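Local structure of ARO (armadillo repeats only protein) (Plasmodium falciparum Santa Lucia, 5EWP) at residues A[173-178]-A[198-203]. The protein probably serves as an armadillo-repeat protein-binding scaffold in moving rhoptries to, and attaching them at, the apical pole of the parasite. Numbering follows the deposited sequence.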
loop_
_atom_site.group_PDB
_atom_site.type_symbol
_atom_site.label_atom_id
_atom_site.label_comp_id
_atom_site.label_asym_id
_atom_site.label_seq_id
_atom_site.Cartn_x
_atom_site.Cartn_y
_atom_site.Cartn_z
ATOM N N THR A 173 6.657 -13.542 -5.173
ATOM C CA THR A 173 6.937 -13.288 -6.581
ATOM C C THR A 173 6.908 -11.791 -6.893
ATOM O O THR A 173 7.844 -11.258 -7.487
ATOM C CB THR A 173 5.938 -14.013 -7.491
ATOM O OG1 THR A 173 5.906 -15.406 -7.149
ATOM C CG2 THR A 173 6.338 -13.848 -8.960
ATOM N N GLN A 174 5.853 -11.105 -6.458
ATOM C CA GLN A 174 5.732 -9.685 -6.752
ATOM C C GLN A 174 6.795 -8.863 -6.025
ATOM O O GLN A 174 7.365 -7.940 -6.603
ATOM C CB GLN A 174 4.337 -9.180 -6.402
ATOM C CG GLN A 174 3.256 -9.806 -7.229
ATOM C CD GLN A 174 3.603 -9.824 -8.704
ATOM O OE1 GLN A 174 3.995 -8.807 -9.275
ATOM N NE2 GLN A 174 3.483 -10.991 -9.321
ATOM N N LEU A 175 7.072 -9.191 -4.760
ATOM C CA LEU A 175 8.108 -8.467 -4.033
ATOM C C LEU A 175 9.462 -8.590 -4.674
ATOM O O LEU A 175 10.211 -7.616 -4.775
ATOM C CB LEU A 175 8.238 -8.960 -2.588
ATOM C CG LEU A 175 7.419 -8.339 -1.486
ATOM C CD1 LEU A 175 7.907 -8.915 -0.139
ATOM C CD2 LEU A 175 7.588 -6.820 -1.551
ATOM N N VAL A 176 9.794 -9.814 -5.070
ATOM C CA VAL A 176 11.086 -10.079 -5.669
ATOM C C VAL A 176 11.186 -9.310 -6.981
ATOM O O VAL A 176 12.237 -8.766 -7.309
ATOM C CB VAL A 176 11.315 -11.594 -5.869
ATOM C CG1 VAL A 176 12.522 -11.849 -6.759
ATOM C CG2 VAL A 176 11.507 -12.271 -4.518
ATOM N N ASN A 177 10.082 -9.229 -7.718
ATOM C CA ASN A 177 10.065 -8.436 -8.943
ATOM C C ASN A 177 10.317 -6.951 -8.713
ATOM O O ASN A 177 10.831 -6.258 -9.594
ATOM C CB ASN A 177 8.736 -8.603 -9.674
ATOM C CG ASN A 177 8.599 -9.962 -10.318
ATOM O OD1 ASN A 177 9.532 -10.767 -10.295
ATOM N ND2 ASN A 177 7.435 -10.227 -10.899
ATOM N N LEU A 178 9.981 -6.455 -7.529
ATOM C CA LEU A 178 10.254 -5.056 -7.227
ATOM C C LEU A 178 11.749 -4.792 -7.099
ATOM O O LEU A 178 12.174 -3.643 -7.104
ATOM C CB LEU A 178 9.530 -4.613 -5.945
ATOM C CG LEU A 178 7.998 -4.574 -6.046
ATOM C CD1 LEU A 178 7.332 -4.111 -4.751
ATOM C CD2 LEU A 178 7.567 -3.713 -7.192
ATOM N N ILE A 198 13.978 -4.889 -0.463
ATOM C CA ILE A 198 14.981 -5.671 0.255
ATOM C C ILE A 198 14.555 -5.805 1.712
ATOM O O ILE A 198 14.532 -6.899 2.273
ATOM C CB ILE A 198 16.369 -5.024 0.201
ATOM C CG1 ILE A 198 16.925 -5.073 -1.219
ATOM C CG2 ILE A 198 17.333 -5.746 1.156
ATOM C CD1 ILE A 198 18.193 -4.264 -1.393
ATOM N N TYR A 199 14.195 -4.680 2.311
ATOM C CA TYR A 199 13.770 -4.681 3.709
ATOM C C TYR A 199 12.484 -5.474 3.914
ATOM O O TYR A 199 12.301 -6.122 4.940
ATOM C CB TYR A 199 13.605 -3.250 4.205
ATOM C CG TYR A 199 14.891 -2.456 4.203
ATOM C CD1 TYR A 199 16.119 -3.064 4.466
ATOM C CD2 TYR A 199 14.876 -1.093 3.940
ATOM C CE1 TYR A 199 17.299 -2.321 4.463
ATOM C CE2 TYR A 199 16.040 -0.350 3.935
ATOM C CZ TYR A 199 17.242 -0.959 4.193
ATOM O OH TYR A 199 18.378 -0.183 4.173
ATOM N N HIS A 200 11.573 -5.408 2.946
ATOM C CA HIS A 200 10.347 -6.188 3.052
ATOM C C HIS A 200 10.649 -7.690 3.066
ATOM O O HIS A 200 10.059 -8.444 3.838
ATOM C CB HIS A 200 9.384 -5.856 1.899
ATOM C CG HIS A 200 8.918 -4.430 1.878
ATOM N ND1 HIS A 200 8.871 -3.638 3.007
ATOM C CD2 HIS A 200 8.482 -3.651 0.853
ATOM C CE1 HIS A 200 8.416 -2.439 2.682
ATOM N NE2 HIS A 200 8.178 -2.419 1.381
ATOM N N LEU A 201 11.554 -8.124 2.190
ATOM C CA LEU A 201 11.921 -9.529 2.113
ATOM C C LEU A 201 12.572 -10.013 3.409
ATOM O O LEU A 201 12.264 -11.099 3.891
ATOM C CB LEU A 201 12.852 -9.763 0.922
ATOM C CG LEU A 201 12.146 -9.656 -0.433
ATOM C CD1 LEU A 201 13.162 -9.553 -1.576
ATOM C CD2 LEU A 201 11.201 -10.840 -0.639
ATOM N N GLU A 202 13.444 -9.191 3.982
ATOM C CA GLU A 202 14.030 -9.514 5.275
ATOM C C GLU A 202 12.946 -9.667 6.342
ATOM O O GLU A 202 12.984 -10.610 7.142
ATOM C CB GLU A 202 15.039 -8.443 5.693
ATOM C CG GLU A 202 16.320 -8.449 4.875
ATOM C CD GLU A 202 17.343 -7.448 5.382
ATOM O OE1 GLU A 202 16.933 -6.374 5.873
ATOM O OE2 GLU A 202 18.558 -7.735 5.287
ATOM N N ASP A 203 11.978 -8.749 6.348
ATOM C CA ASP A 203 10.905 -8.785 7.337
ATOM C C ASP A 203 10.011 -10.004 7.180
ATOM O O ASP A 203 9.411 -10.477 8.150
ATOM C CB ASP A 203 10.073 -7.499 7.265
ATOM C CG ASP A 203 10.840 -6.294 7.786
ATOM O OD1 ASP A 203 11.939 -6.499 8.357
ATOM O OD2 ASP A 203 10.356 -5.155 7.650
#
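Leu175 packs against Leu201 and His200 where helices 171-177 and 192-205 run side by side in the armadillo-type superhelix. The two segments are roughly antiparallel, at 145°, with axes 9.8 Å apart, and no hydrogen bond joins them; all four touching residues are buried.

The apolar contacts centre on the CD2 methyl of Leu201. Leu201 CD2 lies 3.8 Å from Leu175 CD1, as the two leucines pass each other in opposite directions, and it also meets Leu175 CB. Val176 crosses Leu201 at about a right angle, its CG2 methyl 4.1 Å from Leu201 CD2. With Val176 CG1 anti to the backbone N (chi1 168°), CG2 lies beside that N and is the methyl that meets Leu201. Beyond the pair, Leu201 also touches Leu179 and, on helix 237-250, Leu246.

Leu175 meets His200 through carbon atoms alone, at CB and at ring atom CD2. Both methyls of Leu175, CD1 and CD2, rest against His200 CB, each at 4.0 Å, the two side chains crossing nearly perpendicular. His200 also touches Gln150 and Arg153 of helix 142-156, earlier in the chain. Leu175 CD2 approaches the imidazole at its edge, near the ring plane, 4.1 Å from His200 CD2.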